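Local coordinates for uncharacterized protein (Bacteroides eggerthii DSM 20697, PDB 4ECO) that is of unknown function but is built as a leucine-rich repeat solenoid and probably binds other proteins, at residues A100-L104 / S199-L205; E106-L110 / I129-M133. All blocks are in the same frame, centred on the assembly; numbering follows the deposited sequence.

Interaction 1: residues A100-L104 / S199-L205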
loop_
_atom_site.group_PDB
_atom_site.type_symbol
_atom_site.label_atom_id
_atom_site.label_comp_id
_atom_site.label_asym_id
_atom_site.label_seq_id
_atom_site.Cartn_x
_atom_site.Cartn_y
_atom_site.Cartn_z
ATOM N N ALA A 100 19.161 -11.844 31.503
ATOM C CA ALA A 100 18.080 -11.736 32.488
ATOM C C ALA A 100 16.684 -11.823 31.813
ATOM O O ALA A 100 15.706 -12.203 32.468
ATOM C CB ALA A 100 18.207 -10.422 33.260
ATOM N N ILE A 101 16.616 -11.522 30.498
ATOM C CA ILE A 101 15.396 -11.535 29.697
ATOM C C ILE A 101 14.732 -12.934 29.764
ATOM O O ILE A 101 13.502 -13.001 29.849
ATOM C CB ILE A 101 15.677 -11.061 28.231
ATOM C CG1 ILE A 101 14.397 -10.811 27.416
ATOM C CG2 ILE A 101 16.675 -11.918 27.467
ATOM C CD1 ILE A 101 13.953 -9.378 27.405
ATOM N N GLY A 102 15.552 -13.996 29.830
ATOM C CA GLY A 102 15.130 -15.398 29.898
ATOM C C GLY A 102 14.308 -15.796 31.114
ATOM O O GLY A 102 13.681 -16.852 31.117
ATOM N N GLN A 103 14.281 -14.942 32.142
ATOM C CA GLN A 103 13.510 -15.132 33.369
ATOM C C GLN A 103 12.005 -14.948 33.106
ATOM O O GLN A 103 11.179 -15.660 33.697
ATOM C CB GLN A 103 14.005 -14.137 34.459
ATOM C CG GLN A 103 13.195 -14.085 35.759
ATOM C CD GLN A 103 12.888 -15.428 36.378
ATOM O OE1 GLN A 103 13.735 -16.332 36.469
ATOM N NE2 GLN A 103 11.651 -15.572 36.810
ATOM N N LEU A 104 11.667 -13.997 32.222
ATOM C CA LEU A 104 10.306 -13.598 31.875
ATOM C C LEU A 104 9.671 -14.628 30.974
ATOM O O LEU A 104 9.347 -14.323 29.830
ATOM C CB LEU A 104 10.336 -12.215 31.174
ATOM C CG LEU A 104 11.111 -11.082 31.835
ATOM C CD1 LEU A 104 10.919 -9.812 31.065
ATOM C CD2 LEU A 104 10.675 -10.877 33.257
ATOM N N SER A 199 20.457 -10.865 23.682
ATOM C CA SER A 199 20.813 -12.135 24.293
ATOM C C SER A 199 20.107 -13.352 23.638
ATOM O O SER A 199 18.944 -13.296 23.232
ATOM C CB SER A 199 20.468 -12.094 25.782
ATOM O OG SER A 199 20.614 -13.343 26.434
ATOM N N LYS A 200 20.847 -14.457 23.584
ATOM C CA LYS A 200 20.464 -15.793 23.165
ATOM C C LYS A 200 19.239 -16.274 23.958
ATOM O O LYS A 200 18.428 -17.041 23.437
ATOM C CB LYS A 200 21.682 -16.687 23.482
ATOM C CG LYS A 200 21.682 -18.108 22.964
ATOM C CD LYS A 200 22.963 -18.799 23.396
ATOM C CE LYS A 200 22.966 -20.263 23.024
ATOM N NZ LYS A 200 24.252 -20.943 23.370
ATOM N N ALA A 201 19.119 -15.793 25.228
ATOM C CA ALA A 201 18.132 -16.130 26.268
ATOM C C ALA A 201 16.678 -16.066 25.807
ATOM O O ALA A 201 15.855 -16.714 26.442
ATOM C CB ALA A 201 18.302 -15.221 27.478
ATOM N N VAL A 202 16.364 -15.339 24.703
ATOM C CA VAL A 202 15.023 -15.210 24.120
ATOM C C VAL A 202 14.429 -16.654 23.823
ATOM O O VAL A 202 13.216 -16.854 23.961
ATOM C CB VAL A 202 15.077 -14.283 22.870
ATOM C CG1 VAL A 202 13.742 -14.226 22.132
ATOM C CG2 VAL A 202 15.494 -12.880 23.278
HETATM N N MSE A 203 15.310 -17.662 23.544
HETATM C CA MSE A 203 14.956 -19.085 23.324
HETATM C C MSE A 203 14.278 -19.730 24.544
HETATM O O MSE A 203 13.768 -20.854 24.441
HETATM C CB MSE A 203 16.207 -19.916 23.023
HETATM C CG MSE A 203 16.996 -19.517 21.795
HETATM SE SE MSE A 203 18.480 -20.777 21.651
HETATM C CE MSE A 203 19.582 -19.854 20.334
ATOM N N ARG A 204 14.381 -19.080 25.721
ATOM C CA ARG A 204 13.766 -19.578 26.939
ATOM C C ARG A 204 12.292 -19.170 26.989
ATOM O O ARG A 204 11.492 -19.876 27.611
ATOM C CB ARG A 204 14.517 -19.078 28.175
ATOM C CG ARG A 204 14.266 -19.932 29.417
ATOM C CD ARG A 204 15.321 -19.659 30.453
ATOM N NE ARG A 204 15.161 -20.457 31.667
ATOM C CZ ARG A 204 14.482 -20.066 32.741
ATOM N NH1 ARG A 204 13.886 -18.881 32.765
ATOM N NH2 ARG A 204 14.402 -20.854 33.804
ATOM N N LEU A 205 11.925 -18.066 26.308
ATOM C CA LEU A 205 10.555 -17.526 26.284
ATOM C C LEU A 205 9.703 -18.335 25.306
ATOM O O LEU A 205 9.322 -17.853 24.239
ATOM C CB LEU A 205 10.567 -16.020 25.923
ATOM C CG LEU A 205 11.678 -15.163 26.563
ATOM C CD1 LEU A 205 11.712 -13.786 25.973
ATOM C CD2 LEU A 205 11.579 -15.129 28.080
#
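Arg204 reaches across to the carbonyl of Gly102, and most of its side chain lies beside that one oxygen. Its CB starts 3.8 Å from Gly102 O. With CG set anti to the backbone N (chi1 -159°), the chain heads for the 100-104 segment; CG itself is 3.6 Å from Gly102 O, and the chain stays extended through NE, bringing CD to 3.3 Å from Gly102 O. NE turns to a different partner, making a salt bridge with Glu241, and CZ again faces the carbonyl oxygen. At the tip NH1 donates a hydrogen bond of 2.6 Å to Gly102 O, with an angle of 155° at the hydrogen. The oxygen lies at the edge of the guanidinium, in its plane, whereas NH1 stands 42° above the carbonyl plane. Held at NE by Glu241 and at NH1 by the carbonyl, the guanidinium has its rotation fixed.

Both segments are mostly 3-10 turn, on the side of the leucine-rich repeat solenoid away from its parallel strands, and each leads into such a strand, 109-111 or 210-214. They come closest at a glycine: with no side chain on Gly102, its CA sits 4.8 Å from Ala201 CA.

Beside this polar grip the contact is hydrocarbon. Ile101 sends its two branches different ways. CG2 lies against Ala201 CB at 3.7 Å and reaches Ser199 CB at 4.2 Å, while CG1 runs toward the repeat interior and approaches Leu205 CD1 at 4.3 Å. Leu205 also brings its other methyl, CD2, toward CB of Leu104. Ser199 OG accepts from Ala201 N in an ST turn that starts the second 3-10 segment, and it is also hydrogen-bonded to Asp99, which ties that start to the residue just ahead of Ala100.

Interaction 2: residues E106-L110 / I129-M133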
loop_
_atom_site.group_PDB
_atom_site.type_symbol
_atom_site.label_atom_id
_atom_site.label_comp_id
_atom_site.label_asym_id
_atom_site.label_seq_id
_atom_site.Cartn_x
_atom_site.Cartn_y
_atom_site.Cartn_z
ATOM N N GLU A 106 6.739 -15.978 31.025
ATOM C CA GLU A 106 5.303 -15.841 30.777
ATOM C C GLU A 106 5.045 -14.846 29.673
ATOM O O GLU A 106 3.879 -14.609 29.318
ATOM C CB GLU A 106 4.529 -15.438 32.055
ATOM C CG GLU A 106 4.588 -16.484 33.156
ATOM C CD GLU A 106 4.379 -17.925 32.719
ATOM O OE1 GLU A 106 3.372 -18.188 32.023
ATOM O OE2 GLU A 106 5.219 -18.789 33.069
ATOM N N LEU A 107 6.140 -14.264 29.124
ATOM C CA LEU A 107 6.152 -13.257 28.058
ATOM C C LEU A 107 5.539 -13.808 26.770
ATOM O O LEU A 107 5.959 -14.875 26.283
ATOM C CB LEU A 107 7.601 -12.828 27.820
ATOM C CG LEU A 107 7.931 -11.415 27.392
ATOM C CD1 LEU A 107 7.245 -10.382 28.234
ATOM C CD2 LEU A 107 9.406 -11.184 27.520
ATOM N N GLU A 108 4.486 -13.117 26.279
ATOM C CA GLU A 108 3.768 -13.409 25.034
ATOM C C GLU A 108 4.157 -12.398 23.973
ATOM O O GLU A 108 4.346 -12.766 22.830
ATOM C CB GLU A 108 2.246 -13.400 25.236
ATOM C CG GLU A 108 1.637 -14.613 25.920
ATOM C CD GLU A 108 0.125 -14.518 26.098
ATOM O OE1 GLU A 108 -0.569 -14.151 25.120
ATOM O OE2 GLU A 108 -0.367 -14.808 27.218
ATOM N N VAL A 109 4.297 -11.117 24.347
ATOM C CA VAL A 109 4.690 -10.070 23.401
ATOM C C VAL A 109 5.982 -9.400 23.880
ATOM O O VAL A 109 6.182 -9.216 25.074
ATOM C CB VAL A 109 3.556 -9.033 23.127
ATOM C CG1 VAL A 109 2.283 -9.728 22.615
ATOM C CG2 VAL A 109 3.235 -8.183 24.354
ATOM N N LEU A 110 6.865 -9.059 22.935
ATOM C CA LEU A 110 8.147 -8.393 23.179
ATOM C C LEU A 110 8.522 -7.462 22.031
ATOM O O LEU A 110 8.614 -7.909 20.883
ATOM C CB LEU A 110 9.247 -9.445 23.375
ATOM C CG LEU A 110 10.674 -8.958 23.624
ATOM C CD1 LEU A 110 10.806 -8.201 24.977
ATOM C CD2 LEU A 110 11.624 -10.135 23.599
ATOM N N ILE A 129 -0.714 -4.524 20.095
ATOM C CA ILE A 129 -0.177 -5.863 20.299
ATOM C C ILE A 129 -0.068 -6.052 21.820
ATOM O O ILE A 129 0.684 -5.354 22.516
ATOM C CB ILE A 129 1.145 -6.105 19.518
ATOM C CG1 ILE A 129 0.887 -6.099 18.011
ATOM C CG2 ILE A 129 1.772 -7.421 19.900
ATOM C CD1 ILE A 129 2.077 -5.635 17.147
ATOM N N SER A 130 -0.911 -6.939 22.333
ATOM C CA SER A 130 -1.012 -7.227 23.758
ATOM C C SER A 130 -1.129 -8.712 24.005
ATOM O O SER A 130 -1.668 -9.452 23.181
ATOM C CB SER A 130 -2.213 -6.504 24.356
ATOM O OG SER A 130 -3.368 -6.593 23.533
ATOM N N ALA A 131 -0.604 -9.148 25.150
ATOM C CA ALA A 131 -0.723 -10.532 25.584
ATOM C C ALA A 131 -2.199 -10.876 25.808
ATOM O O ALA A 131 -2.957 -10.072 26.367
ATOM C CB ALA A 131 0.081 -10.756 26.852
ATOM N N ASN A 132 -2.607 -12.041 25.280
ATOM C CA ASN A 132 -3.947 -12.603 25.369
ATOM C C ASN A 132 -5.002 -11.644 24.712
ATOM O O ASN A 132 -6.103 -11.436 25.257
ATOM C CB ASN A 132 -4.286 -12.911 26.842
ATOM C CG ASN A 132 -5.271 -14.009 27.023
ATOM O OD1 ASN A 132 -6.390 -13.787 27.491
ATOM N ND2 ASN A 132 -4.878 -15.214 26.638
HETATM N N MSE A 133 -4.666 -11.086 23.524
HETATM C CA MSE A 133 -5.577 -10.207 22.756
HETATM C C MSE A 133 -6.509 -11.057 21.886
HETATM O O MSE A 133 -6.191 -12.225 21.641
HETATM C CB MSE A 133 -4.785 -9.207 21.875
HETATM C CG MSE A 133 -3.924 -9.889 20.802
HETATM SE SE MSE A 133 -2.869 -8.654 19.817
HETATM C CE MSE A 133 -1.603 -9.836 19.094
#
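Val109 and Ile129 form the tight half of this contact: Val109 CG1 meets Ile129 CG2 at 3.6 Å, the two side chains crossing obliquely. The same CG1 lies over the backbone, 3.8 Å from Ser130 C, and Phe124 touches both residues. In the leucine-rich repeat, Leu107 and Leu110 turn into the hydrophobic interior, whereas Glu108 and Val109 face the other way. The 129-133 loop, part of the long insertion after strand 109-111, folds back over that face, the concave side of the solenoid.

The packing then passes to Glu108, whose side chain lies along Ala131, with Ala131 CB 3.8 Å from both Glu108 CB and Glu108 CD. Asn132 N donates to Glu108 OE1 over 2.9 Å, bent to 139° and arriving from above the carboxylate plane. OE1 is shared with Arg209, its salt-bridge partner from the adjoining repeat. Were Glu108 an alanine, Arg209 would probably lose this counter-charge and Asn132 N its acceptor, leaving the loop less firmly held here. The solvent side is Asn132 itself, exposed at the third position of a type II turn from Ser130 to Met133 whose closing backbone bond is weak.

In the fold
Interaction 2 is nested within the chain loop that interaction 1 closes, and their centres lie 15 Å apart. Both involve the repeat containing strand 109-111, but on different sides. Interaction 1 is buried and joins the 3-10 turns ahead of two adjacent parallel strands; interaction 2 lays an insertion loop on the strand's concave face, turned away from the interior, and is only partly buried. Hydrocarbon packing joins them through the interior: Leu205 CD1 meets Leu107 CD2 at 3.8 Å, and Ile101 CD1 lies near Leu110 CD1. Each has one cross-segment hydrogen bond, with roles reversed: an arginine side chain grips a backbone carbonyl in the first, a glutamate a backbone N-H in the second.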